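Long-range contacts in aldehyde dehydrogenase (Trypanosoma brucei, PDB 5MYP), which probably oxidises aldehydes to the corresponding carboxylic acids, using NAD+ as the electron acceptor: residues E116-V121 against A144-V149; L139-A144 against E451-R456; I150-L155 against V176-G181; I253-T258 against F367-P372; T258-D263 against P392-V397. All coordinates share one frame; numbering follows the deposited sequence.

In the fold
Contacts 1 and 3 lie within one sheet of the probable cofactor domain, and contact 2 packs a helix at its side; contacts 4 and 5 lie at the end of the other sheet, around the probable catalytic cysteine. All five are largely buried, though 1 and 2 also reach the second subunit. Contacts 1 and 3 use the two edges of strand 147-151 and rest on parallel backbone ladders. Contact 2 shares Ala-144 with contact 1 but is mainly apolar, an aromatic ring against a helix. Contacts 4 and 5 share Thr-258, their centres about 11 Å apart, and replace ladders by loop packing, one tyrosine hydroxyl and waters. Centres of contacts 1 and 4 are about 35 Å apart, on opposite sides of the chain's centre.

Contact 1 (E116-V121 against A144-V149); sequences EPLGVV and AGNTAV
Val-120 and Val-121 pair with Thr-147 and Ala-148 as neighbouring parallel strands, the two strands of a beta-alpha-beta crossover (strand 110-124, helix 132-143, strand 147-151) in the Rossmann-like domain that aldehyde dehydrogenases use for NAD. The ladder runs from Thr-147 N to Gly-119 O (3.0 Å), from Val-121 N to Thr-147 O (2.9 Å) and from Val-149 N to Val-121 O (2.8 Å). On one face Val-120 lies against Thr-147, its CG2 3.5 Å from Thr-147 OG1. That hydroxyl sits between the backbone N and the carbonyl carbon of its own residue (chi1 61°), and its hydrogen bond goes to Cys-24 O on helix 16-29. On the other face Val-121 packs CG2 on the CB and CG of Asn-146, while Ala-148, a single methyl, touches Leu-138 of helix 132-143.

Before the ladder the chains stay close but are no longer paired as strands, and small or rigid residues manage the bends. Gly-145 closes the helix in a Schellman motif with positive phi, and Pro-117 packs CB and CG against the carbonyl oxygens of Ala-144 and Gly-145. Gly-119 takes a phi of 146°, which glycine accepts easily. Asn-146 joins the chains through its side chain: its ND2 is held by Phe-453 O and Ala-141 O, which fixes the rotation of the amide and turns the oxygen towards the turn at residues 118-119. There OD1 accepts two backbone bonds in its carbonyl plane, from Leu-118 N at 2.8 Å and, nearly straight at 171°, from Gly-119 N at 2.9 Å.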
# COMPACT_ATOMS: atom_id res chain seq x y z
N GLU A 116 11.46 9.14 -3.89
CA GLU A 116 11.10 10.08 -4.96
C GLU A 116 9.61 10.43 -4.92
O GLU A 116 8.80 9.62 -4.44
CB GLU A 116 11.49 9.51 -6.34
CG GLU A 116 10.79 8.21 -6.71
CD GLU A 116 11.04 7.77 -8.15
OE1 GLU A 116 11.77 8.45 -8.90
OE2 GLU A 116 10.47 6.73 -8.55
N PRO A 117 9.24 11.62 -5.42
CA PRO A 117 7.82 11.96 -5.52
C PRO A 117 7.05 11.03 -6.47
O PRO A 117 7.65 10.42 -7.35
CB PRO A 117 7.82 13.39 -6.07
CG PRO A 117 9.18 13.92 -5.78
CD PRO A 117 10.10 12.75 -5.81
N LEU A 118 5.74 10.95 -6.28
CA LEU A 118 4.86 10.14 -7.12
C LEU A 118 4.32 10.90 -8.33
O LEU A 118 4.30 10.37 -9.44
CB LEU A 118 3.69 9.60 -6.29
CG LEU A 118 4.06 8.60 -5.20
CD1 LEU A 118 2.88 8.36 -4.27
CD2 LEU A 118 4.56 7.29 -5.80
N GLY A 119 3.88 12.14 -8.11
CA GLY A 119 3.27 12.95 -9.16
C GLY A 119 2.17 13.83 -8.62
O GLY A 119 2.45 14.73 -7.82
N VAL A 120 0.93 13.59 -9.06
CA VAL A 120 -0.23 14.34 -8.57
C VAL A 120 -1.04 13.46 -7.62
O VAL A 120 -1.39 12.32 -7.97
CB VAL A 120 -1.13 14.85 -9.72
CG1 VAL A 120 -2.15 15.86 -9.19
CG2 VAL A 120 -0.29 15.49 -10.81
N VAL A 121 -1.32 13.99 -6.43
CA VAL A 121 -2.09 13.29 -5.40
C VAL A 121 -3.49 13.90 -5.32
O VAL A 121 -3.63 15.13 -5.27
CB VAL A 121 -1.40 13.40 -4.02
CG1 VAL A 121 -2.24 12.74 -2.93
CG2 VAL A 121 -0.00 12.79 -4.09
N ALA A 144 6.38 15.56 0.32
CA ALA A 144 6.99 14.53 -0.53
C ALA A 144 7.27 14.97 -1.97
O ALA A 144 7.70 14.16 -2.78
CB ALA A 144 6.12 13.28 -0.52
N GLY A 145 7.03 16.24 -2.30
CA GLY A 145 7.37 16.79 -3.61
C GLY A 145 6.34 16.55 -4.71
O GLY A 145 6.65 16.67 -5.89
N ASN A 146 5.11 16.22 -4.31
CA ASN A 146 4.01 16.06 -5.25
C ASN A 146 3.30 17.39 -5.44
O ASN A 146 3.50 18.33 -4.66
CB ASN A 146 3.01 15.03 -4.71
CG ASN A 146 3.65 13.69 -4.44
OD1 ASN A 146 4.06 12.98 -5.36
ND2 ASN A 146 3.76 13.35 -3.16
N THR A 147 2.49 17.47 -6.49
CA THR A 147 1.41 18.45 -6.55
C THR A 147 0.14 17.70 -6.19
O THR A 147 0.15 16.48 -6.04
CB THR A 147 1.31 19.13 -7.93
OG1 THR A 147 1.04 18.15 -8.94
CG2 THR A 147 2.61 19.85 -8.25
N ALA A 148 -0.96 18.43 -6.02
CA ALA A 148 -2.18 17.83 -5.49
C ALA A 148 -3.45 18.49 -5.99
O ALA A 148 -3.43 19.65 -6.40
CB ALA A 148 -2.15 17.84 -3.97
N VAL A 149 -4.53 17.71 -5.97
CA VAL A 149 -5.88 18.23 -6.12
C VAL A 149 -6.65 17.85 -4.87
O VAL A 149 -6.58 16.71 -4.42
CB VAL A 149 -6.57 17.67 -7.38
CG1 VAL A 149 -8.02 18.14 -7.45
CG2 VAL A 149 -5.80 18.08 -8.63

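Contact 2 (L139-A144 against E451-R456); sequences LGALAA and ETFSHR
Phe-453 lays its side chain against the last turns of helix 132-143, at the point where helix 447-452 ends and the chain turns into strand 454-461. Its CB starts beside the methyl of Ala-144, 3.9 Å from Ala-144 CB. With chi1 at -59°, CG lies anti to the carbonyl carbon, which points the ring at helix 132-143. CG then comes 3.7 Å from Ala-141 CA. One step on, CD2 presses on the peptide between Gly-140 and Ala-141, 3.3 Å from Ala-141 N, and CE2 is 3.7 Å from Ala-141 N. Ala-141 CB stands over one face in a CH-pi contact, 4.1 Å from the ring centroid and 13° off its normal; Thr-452 CG2 approaches the opposite face. Farther out, the ring meets His-196 edge-to-face and touches Val-121 and Leu-198.

Glycine and alanine suit this part of the helix: Gly-140 has no side chain and Ala-141 only a methyl, which lets the ring approach the backbone. A water donates to Ala-144 O at 2.8 Å and to Ser-454 OG at 2.8 Å, while that hydroxyl also bonds to Phe-450 O. Asn-146 ND2 bonds to both Ala-141 O and Phe-453 O. Direct contact between the segments is therefore dispersive and governed by shape, whereas the polar links are indirect, through the water and Asn-146.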
# COMPACT_ATOMS: atom_id res chain seq x y z
N LEU A 139 -0.64 18.41 3.37
CA LEU A 139 0.68 18.79 3.89
C LEU A 139 1.72 17.69 3.62
O LEU A 139 2.82 17.97 3.15
CB LEU A 139 0.62 19.10 5.38
CG LEU A 139 -0.12 20.38 5.78
CD1 LEU A 139 -0.41 20.37 7.27
CD2 LEU A 139 0.68 21.60 5.38
N GLY A 140 1.33 16.45 3.92
CA GLY A 140 2.16 15.29 3.64
C GLY A 140 2.50 15.09 2.18
O GLY A 140 3.65 14.81 1.83
N ALA A 141 1.50 15.23 1.31
CA ALA A 141 1.70 15.07 -0.14
C ALA A 141 2.67 16.11 -0.69
O ALA A 141 3.53 15.79 -1.51
CB ALA A 141 0.36 15.15 -0.87
N LEU A 142 2.56 17.35 -0.21
CA LEU A 142 3.43 18.44 -0.66
C LEU A 142 4.85 18.32 -0.08
O LEU A 142 5.82 18.67 -0.75
CB LEU A 142 2.82 19.80 -0.31
CG LEU A 142 1.47 20.09 -0.99
CD1 LEU A 142 0.80 21.31 -0.38
CD2 LEU A 142 1.63 20.25 -2.50
N ALA A 143 4.96 17.81 1.15
CA ALA A 143 6.27 17.52 1.76
C ALA A 143 7.08 16.51 0.95
O ALA A 143 8.32 16.61 0.90
CB ALA A 143 6.09 17.03 3.20
N ALA A 144 6.38 15.56 0.32
CA ALA A 144 6.99 14.53 -0.53
C ALA A 144 7.27 14.97 -1.97
O ALA A 144 7.70 14.16 -2.78
CB ALA A 144 6.12 13.28 -0.52
N GLU A 451 6.30 8.91 3.58
CA GLU A 451 6.47 7.58 2.99
C GLU A 451 5.30 7.20 2.08
O GLU A 451 5.53 6.73 0.97
CB GLU A 451 6.68 6.53 4.09
CG GLU A 451 8.02 6.65 4.78
CD GLU A 451 8.17 5.72 5.97
OE1 GLU A 451 7.23 4.97 6.30
OE2 GLU A 451 9.26 5.74 6.58
N THR A 452 4.08 7.44 2.54
CA THR A 452 2.87 7.13 1.76
C THR A 452 2.82 7.87 0.42
O THR A 452 2.43 7.29 -0.59
CB THR A 452 1.59 7.41 2.58
OG1 THR A 452 1.53 6.48 3.65
CG2 THR A 452 0.31 7.28 1.74
N PHE A 453 3.24 9.13 0.41
CA PHE A 453 3.22 9.96 -0.80
C PHE A 453 4.55 9.99 -1.58
O PHE A 453 4.76 10.86 -2.42
CB PHE A 453 2.74 11.37 -0.44
CG PHE A 453 1.37 11.41 0.18
CD1 PHE A 453 0.26 10.90 -0.51
CD2 PHE A 453 1.17 11.94 1.44
CE1 PHE A 453 -1.00 10.93 0.06
CE2 PHE A 453 -0.10 11.98 2.01
CZ PHE A 453 -1.19 11.47 1.32
N SER A 454 5.43 9.02 -1.31
CA SER A 454 6.69 8.84 -2.02
C SER A 454 6.80 7.42 -2.55
O SER A 454 6.10 6.52 -2.09
CB SER A 454 7.89 9.08 -1.08
OG SER A 454 7.93 10.40 -0.59
N HIS A 455 7.69 7.24 -3.53
CA HIS A 455 8.08 5.92 -3.97
C HIS A 455 9.46 5.62 -3.40
O HIS A 455 10.41 6.36 -3.65
CB HIS A 455 8.11 5.84 -5.50
CG HIS A 455 8.68 4.56 -6.01
ND1 HIS A 455 8.39 3.36 -5.42
CD2 HIS A 455 9.52 4.29 -7.04
CE1 HIS A 455 9.02 2.39 -6.06
NE2 HIS A 455 9.71 2.93 -7.05
N ARG A 456 9.56 4.54 -2.63
CA ARG A 456 10.85 4.05 -2.13
C ARG A 456 11.51 3.26 -3.26
O ARG A 456 11.02 2.20 -3.64
CB ARG A 456 10.66 3.19 -0.88
CG ARG A 456 11.96 2.71 -0.26
CD ARG A 456 11.71 1.93 1.02
NE ARG A 456 10.79 0.82 0.83
CZ ARG A 456 10.28 0.08 1.81
NH1 ARG A 456 10.62 0.29 3.08
NH2 ARG A 456 9.44 -0.91 1.52
O HOH W 1 9.46 12.10 -2.14

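Contact 3 (I150-L155 against V176-G181); sequences IKPSEL and VGIVNG
Lys-151 reaches Gly-181 through a bent chain: CG points opposite its own N (chi1 -162°), then the chain folds at chi2 (-92°) and chi3 (137°), both away from the staggered values. The bends bring NZ to Gly-181 O at 2.8 Å, with a second bond to Pro-152 O at 2.9 Å and a longer salt bridge to Glu-154 OE1 at 3.5 Å. A lysine suits the place because one ammonium group can tie together two carbonyls and a carboxylate. The Lys-Pro-Ser-Glu sequence is a familiar motif of the family, lying near the adenosine ribose of NAD in relatives; this structure is without cofactor.

Behind it the two strands pair in parallel, Ile-150 N to Gly-177 O and Val-179 N to Ile-150 O, both 2.9 Å. Pro-152 has no N-H to extend the ladder; its CD instead lies 3.3 Å from Val-179 O. Beyond, a water donates to Pro-152 O and Asn-180 OD1 and accepts from Gly-181 N, while Asn-180 ND2 is hydrogen-bonded to Thr-164 OG1.

Ile-150 and Ile-178 run side by side, their CG1 atoms 3.9 Å apart, and both touch Leu-167 of helix 157-170, the helix of this beta-alpha-beta crossover. Ile-150 also touches helix 132-143, whereas Lys-151 and Val-179 touch Thr-186 and Val-189 of helix 183-191.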
# COMPACT_ATOMS: atom_id res chain seq x y z
N ILE A 150 -7.37 18.81 -4.29
CA ILE A 150 -8.20 18.55 -3.11
C ILE A 150 -9.68 18.66 -3.46
O ILE A 150 -10.07 19.47 -4.31
CB ILE A 150 -7.85 19.46 -1.91
CG1 ILE A 150 -8.08 20.95 -2.21
CG2 ILE A 150 -6.41 19.22 -1.48
CD1 ILE A 150 -8.01 21.81 -0.98
N LYS A 151 -10.49 17.83 -2.81
CA LYS A 151 -11.93 17.78 -3.04
C LYS A 151 -12.64 17.92 -1.68
O LYS A 151 -12.85 16.92 -0.99
CB LYS A 151 -12.30 16.50 -3.79
CG LYS A 151 -13.68 16.54 -4.45
CD LYS A 151 -14.76 15.99 -3.53
CE LYS A 151 -16.01 16.83 -3.56
NZ LYS A 151 -16.89 16.50 -2.40
N PRO A 152 -12.96 19.16 -1.28
CA PRO A 152 -13.65 19.37 0.00
C PRO A 152 -15.04 18.75 0.04
O PRO A 152 -15.74 18.71 -0.98
CB PRO A 152 -13.76 20.90 0.10
CG PRO A 152 -12.68 21.42 -0.77
CD PRO A 152 -12.62 20.45 -1.91
N SER A 153 -15.44 18.27 1.22
CA SER A 153 -16.78 17.71 1.41
C SER A 153 -17.84 18.80 1.27
O SER A 153 -17.72 19.89 1.84
CB SER A 153 -16.91 17.06 2.78
OG SER A 153 -18.24 16.61 2.98
N GLU A 154 -18.90 18.48 0.52
CA GLU A 154 -20.03 19.39 0.35
C GLU A 154 -20.91 19.49 1.62
O GLU A 154 -21.71 20.42 1.73
CB GLU A 154 -20.86 19.02 -0.89
CG GLU A 154 -21.83 17.84 -0.76
CD GLU A 154 -21.21 16.49 -1.05
OE1 GLU A 154 -19.99 16.30 -0.80
OE2 GLU A 154 -21.96 15.61 -1.54
N LEU A 155 -20.76 18.54 2.54
CA LEU A 155 -21.48 18.56 3.83
C LEU A 155 -20.80 19.42 4.91
O LEU A 155 -21.25 19.43 6.06
CB LEU A 155 -21.72 17.13 4.34
CG LEU A 155 -22.73 16.28 3.57
CD1 LEU A 155 -22.12 15.59 2.36
CD2 LEU A 155 -23.34 15.22 4.48
N VAL A 176 -1.62 23.21 -5.90
CA VAL A 176 -2.82 22.65 -5.25
C VAL A 176 -4.10 23.10 -5.96
O VAL A 176 -4.57 24.23 -5.77
CB VAL A 176 -2.91 23.00 -3.75
CG1 VAL A 176 -4.14 22.36 -3.11
CG2 VAL A 176 -1.65 22.57 -3.02
N GLY A 177 -4.66 22.22 -6.79
CA GLY A 177 -5.95 22.47 -7.44
C GLY A 177 -7.10 22.14 -6.50
O GLY A 177 -6.94 21.34 -5.57
N ILE A 178 -8.25 22.76 -6.74
CA ILE A 178 -9.44 22.52 -5.91
C ILE A 178 -10.62 22.15 -6.80
O ILE A 178 -10.89 22.84 -7.79
CB ILE A 178 -9.80 23.75 -5.05
CG1 ILE A 178 -8.58 24.21 -4.21
CG2 ILE A 178 -10.98 23.43 -4.14
CD1 ILE A 178 -8.79 25.51 -3.46
N VAL A 179 -11.30 21.06 -6.45
CA VAL A 179 -12.56 20.68 -7.10
C VAL A 179 -13.64 20.68 -6.03
O VAL A 179 -13.53 19.96 -5.04
CB VAL A 179 -12.46 19.29 -7.78
CG1 VAL A 179 -13.82 18.85 -8.31
CG2 VAL A 179 -11.44 19.32 -8.91
N ASN A 180 -14.69 21.48 -6.24
CA ASN A 180 -15.80 21.60 -5.30
C ASN A 180 -17.05 20.98 -5.91
O ASN A 180 -17.30 21.13 -7.11
CB ASN A 180 -16.04 23.08 -4.94
CG ASN A 180 -15.13 23.57 -3.83
OD1 ASN A 180 -15.16 23.03 -2.74
ND2 ASN A 180 -14.32 24.60 -4.11
N GLY A 181 -17.82 20.29 -5.08
CA GLY A 181 -19.11 19.72 -5.48
C GLY A 181 -19.43 18.42 -4.78
O GLY A 181 -18.78 18.05 -3.80
O HOH W 2 -16.96 20.85 -2.24

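Contact 4 (I253-T258 against F367-P372); sequences INAGQT and FGPILP
Gln-257 and Thr-258, in the loop that leads to Cys-259, the predicted catalytic residue, lie against one face of the Phe-367 ring; Gln-257 is the centre of an inverse gamma turn, and Phe-Gly-Pro belongs to a recurrent aldehyde dehydrogenase sequence.

The aromatic contact is with backbone: Gln-257 CA and Thr-258 N lie 3.7 and 3.6 Å from the ring plane, on one face, and Gln-257 CB meets Phe-367 CE2 at 3.6 Å. A flat ring suits the backbone of this turn, whose CA and N atoms it meets directly. Apolar packing continues at Ala-255, whose CB meets Pro-369 CG. Separately, Ala-255 O lies 3.2 Å from Pro-369 CD and receives a CH...O contact from Gly-368 CA. Gly-256, with positive phi, passes close to Gly-368, CA to CA 4.0 Å; it has no side chain to run into Gly-368 O.

Polar bonds mostly stiffen the loop itself. Asn-254 ND2 donates to Gln-257 O, and Gln-257 OE1 and NE2 also reach Val-317 and Arg-315. Between the segments a water donates to Gly-256 O and accepts from Gly-368 N. The side chain of Gln-257, extended beyond CG, gives NE2 to Asn-254 O, 2.9 Å away and almost straight at 176°.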
# COMPACT_ATOMS: atom_id res chain seq x y z
N ILE A 253 -17.24 14.92 21.93
CA ILE A 253 -16.62 15.70 20.84
C ILE A 253 -17.31 15.42 19.50
O ILE A 253 -17.56 14.26 19.15
CB ILE A 253 -15.08 15.50 20.74
CG1 ILE A 253 -14.70 14.04 20.46
CG2 ILE A 253 -14.39 16.02 22.00
CD1 ILE A 253 -13.21 13.82 20.32
N ASN A 254 -17.67 16.50 18.81
CA ASN A 254 -18.40 16.43 17.54
C ASN A 254 -19.73 15.64 17.59
O ASN A 254 -20.18 15.11 16.57
CB ASN A 254 -17.47 15.90 16.44
CG ASN A 254 -17.75 16.49 15.08
OD1 ASN A 254 -18.11 17.67 14.95
ND2 ASN A 254 -17.57 15.70 14.04
N ALA A 255 -20.34 15.58 18.78
CA ALA A 255 -21.56 14.79 19.01
C ALA A 255 -21.44 13.33 18.54
O ALA A 255 -22.35 12.80 17.91
CB ALA A 255 -22.76 15.48 18.37
N GLY A 256 -20.30 12.72 18.85
CA GLY A 256 -20.04 11.31 18.51
C GLY A 256 -19.58 11.02 17.09
O GLY A 256 -19.26 9.88 16.78
N GLN A 257 -19.53 12.05 16.24
CA GLN A 257 -19.30 11.89 14.81
C GLN A 257 -17.80 11.94 14.51
O GLN A 257 -17.30 12.89 13.90
CB GLN A 257 -20.09 12.94 14.02
CG GLN A 257 -21.60 12.78 14.18
CD GLN A 257 -22.40 14.01 13.80
OE1 GLN A 257 -23.26 13.95 12.93
NE2 GLN A 257 -22.13 15.13 14.47
N THR A 258 -17.12 10.90 14.97
CA THR A 258 -15.67 10.75 14.83
C THR A 258 -15.41 9.28 14.49
O THR A 258 -16.01 8.39 15.11
CB THR A 258 -14.93 11.12 16.14
OG1 THR A 258 -15.40 12.38 16.63
CG2 THR A 258 -13.42 11.18 15.95
N PHE A 367 -21.63 6.41 14.88
CA PHE A 367 -21.22 7.74 14.41
C PHE A 367 -22.16 8.81 14.97
O PHE A 367 -22.69 9.66 14.25
CB PHE A 367 -21.16 7.76 12.88
CG PHE A 367 -20.08 8.65 12.34
CD1 PHE A 367 -18.75 8.26 12.41
CD2 PHE A 367 -20.39 9.88 11.75
CE1 PHE A 367 -17.74 9.08 11.91
CE2 PHE A 367 -19.38 10.69 11.25
CZ PHE A 367 -18.06 10.29 11.33
N GLY A 368 -22.37 8.75 16.28
CA GLY A 368 -23.31 9.62 16.95
C GLY A 368 -23.30 9.44 18.46
O GLY A 368 -22.51 8.66 18.98
N PRO A 369 -24.18 10.16 19.17
CA PRO A 369 -24.16 10.16 20.64
C PRO A 369 -24.70 8.90 21.37
O PRO A 369 -24.84 8.95 22.59
CB PRO A 369 -25.02 11.39 21.00
CG PRO A 369 -25.04 12.22 19.77
CD PRO A 369 -25.07 11.22 18.66
N ILE A 370 -24.97 7.80 20.66
CA ILE A 370 -25.48 6.58 21.30
C ILE A 370 -24.32 5.67 21.70
O ILE A 370 -23.48 5.34 20.86
CB ILE A 370 -26.45 5.81 20.37
CG1 ILE A 370 -27.52 6.73 19.77
CG2 ILE A 370 -27.08 4.62 21.10
CD1 ILE A 370 -28.29 7.56 20.78
N LEU A 371 -24.29 5.26 22.97
CA LEU A 371 -23.26 4.38 23.51
C LEU A 371 -23.88 3.11 24.11
O LEU A 371 -24.30 3.11 25.28
CB LEU A 371 -22.42 5.11 24.56
CG LEU A 371 -21.14 4.42 25.04
CD1 LEU A 371 -20.07 4.43 23.96
CD2 LEU A 371 -20.61 5.10 26.30
N PRO A 372 -23.96 2.02 23.32
CA PRO A 372 -24.34 0.72 23.87
C PRO A 372 -23.33 0.21 24.89
O PRO A 372 -22.12 0.37 24.71
CB PRO A 372 -24.34 -0.19 22.64
CG PRO A 372 -24.60 0.73 21.50
CD PRO A 372 -23.85 1.98 21.85
O HOH W 3 -20.03 7.38 17.81

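Contact 5 (T258-D263 against P392-V397); sequences TCIAPD and PLALYV
Ile-260 and Cys-259, in the loop that carries the predicted catalytic thiol, pack against Leu-393, Ala-394 and Tyr-396 at the start of strand 395-398. The loop makes a type I turn from Thr-258 to Ala-261, closed by Ala-261 N to Thr-258 O at 3.1 Å. The two chains run nearly in the same direction here, 18° apart end to end, yet side chains and not a ladder join them.

Ile-260 carries most of the apolar contact. Its CG2 branch presses on Leu-393 CD2 at 3.4 Å, tighter than ordinary carbon contact, and meets the single methyl of Ala-394, CB, at 4.0 Å. Leu-393 keeps its CG opposite the backbone N (chi1 -170°), which carries CD2 in towards the turn; the same methyl also touches Cys-259 CB at 3.8 Å. The Leu-393 side chain also comes within about 4 Å of the side chain of Glu-223, the other predicted active-site residue.

Farther along, in strand 395-398, Tyr-396 donates its OH to Ile-260 O at 2.6 Å, on a lone pair in the carbonyl plane (C=O...O angle 139°). The oxygen lies at the ring edge, and the OH has a second, weak partner in Val-423 N. Nearer the cysteine, a water accepts from Leu-393 N at 3.1 Å and lies 2.9 Å from Cys-259 O. The tyrosine thereby satisfies Ile-260 O in a mostly apolar setting, and the turn bearing the thiol is set against the second sheet, as in the catalytic-cysteine loop of aldehyde dehydrogenases.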
# COMPACT_ATOMS: atom_id res chain seq x y z
N THR A 258 -17.12 10.90 14.97
CA THR A 258 -15.67 10.75 14.83
C THR A 258 -15.41 9.28 14.49
O THR A 258 -16.01 8.39 15.11
CB THR A 258 -14.93 11.12 16.14
OG1 THR A 258 -15.40 12.38 16.63
CG2 THR A 258 -13.42 11.18 15.95
N CYS A 259 -14.53 9.04 13.52
CA CYS A 259 -14.19 7.68 13.07
C CYS A 259 -13.51 6.82 14.14
O CYS A 259 -13.51 5.59 14.02
CB CYS A 259 -13.31 7.75 11.83
SG CYS A 259 -14.24 8.17 10.35
N ILE A 260 -12.96 7.47 15.16
CA ILE A 260 -12.31 6.79 16.30
C ILE A 260 -13.05 7.07 17.62
O ILE A 260 -12.49 6.89 18.71
CB ILE A 260 -10.81 7.19 16.40
CG1 ILE A 260 -10.62 8.71 16.45
CG2 ILE A 260 -10.04 6.60 15.22
CD1 ILE A 260 -9.19 9.15 16.70
N ALA A 261 -14.31 7.50 17.54
CA ALA A 261 -15.12 7.70 18.74
C ALA A 261 -15.37 6.34 19.40
O ALA A 261 -15.40 5.33 18.72
CB ALA A 261 -16.45 8.35 18.41
N PRO A 262 -15.52 6.32 20.74
CA PRO A 262 -15.97 5.08 21.37
C PRO A 262 -17.37 4.74 20.87
O PRO A 262 -18.30 5.51 21.08
CB PRO A 262 -15.94 5.41 22.87
CG PRO A 262 -15.97 6.89 22.96
CD PRO A 262 -15.34 7.41 21.72
N ASP A 263 -17.49 3.63 20.15
CA ASP A 263 -18.75 3.26 19.51
C ASP A 263 -19.63 2.54 20.52
O ASP A 263 -20.79 2.89 20.67
CB ASP A 263 -18.50 2.39 18.28
CG ASP A 263 -19.78 2.07 17.52
OD1 ASP A 263 -20.49 1.13 17.93
OD2 ASP A 263 -20.07 2.75 16.52
N PRO A 392 -12.11 -2.49 13.40
CA PRO A 392 -12.35 -1.07 13.59
C PRO A 392 -11.07 -0.25 13.51
O PRO A 392 -9.98 -0.80 13.64
CB PRO A 392 -12.93 -1.01 15.00
CG PRO A 392 -12.22 -2.11 15.72
CD PRO A 392 -11.94 -3.18 14.70
N LEU A 393 -11.23 1.05 13.32
CA LEU A 393 -10.09 1.96 13.24
C LEU A 393 -9.34 2.07 14.57
O LEU A 393 -8.12 2.23 14.59
CB LEU A 393 -10.55 3.35 12.78
CG LEU A 393 -9.48 4.38 12.41
CD1 LEU A 393 -8.53 3.84 11.36
CD2 LEU A 393 -10.14 5.66 11.93
N ALA A 394 -10.07 1.99 15.68
CA ALA A 394 -9.47 2.03 17.01
C ALA A 394 -10.06 0.95 17.91
O ALA A 394 -11.18 0.49 17.69
CB ALA A 394 -9.67 3.40 17.64
N LEU A 395 -9.28 0.52 18.89
CA LEU A 395 -9.74 -0.37 19.95
C LEU A 395 -9.19 0.16 21.26
O LEU A 395 -8.00 0.48 21.35
CB LEU A 395 -9.25 -1.80 19.70
CG LEU A 395 -9.63 -2.88 20.73
CD1 LEU A 395 -9.86 -4.23 20.06
CD2 LEU A 395 -8.59 -3.01 21.83
N TYR A 396 -10.04 0.25 22.27
CA TYR A 396 -9.69 0.86 23.54
C TYR A 396 -9.85 -0.15 24.67
O TYR A 396 -10.84 -0.86 24.72
CB TYR A 396 -10.57 2.09 23.78
CG TYR A 396 -10.51 3.11 22.67
CD1 TYR A 396 -9.29 3.65 22.28
CD2 TYR A 396 -11.66 3.55 22.01
CE1 TYR A 396 -9.21 4.59 21.26
CE2 TYR A 396 -11.59 4.49 20.99
CZ TYR A 396 -10.36 5.01 20.63
OH TYR A 396 -10.27 5.96 19.63
N VAL A 397 -8.85 -0.21 25.55
CA VAL A 397 -8.87 -1.13 26.69
C VAL A 397 -8.54 -0.36 27.97
O VAL A 397 -7.48 0.24 28.07
CB VAL A 397 -7.84 -2.28 26.53
CG1 VAL A 397 -7.93 -3.26 27.70
CG2 VAL A 397 -8.04 -2.99 25.20
O HOH W 4 -13.75 2.74 13.90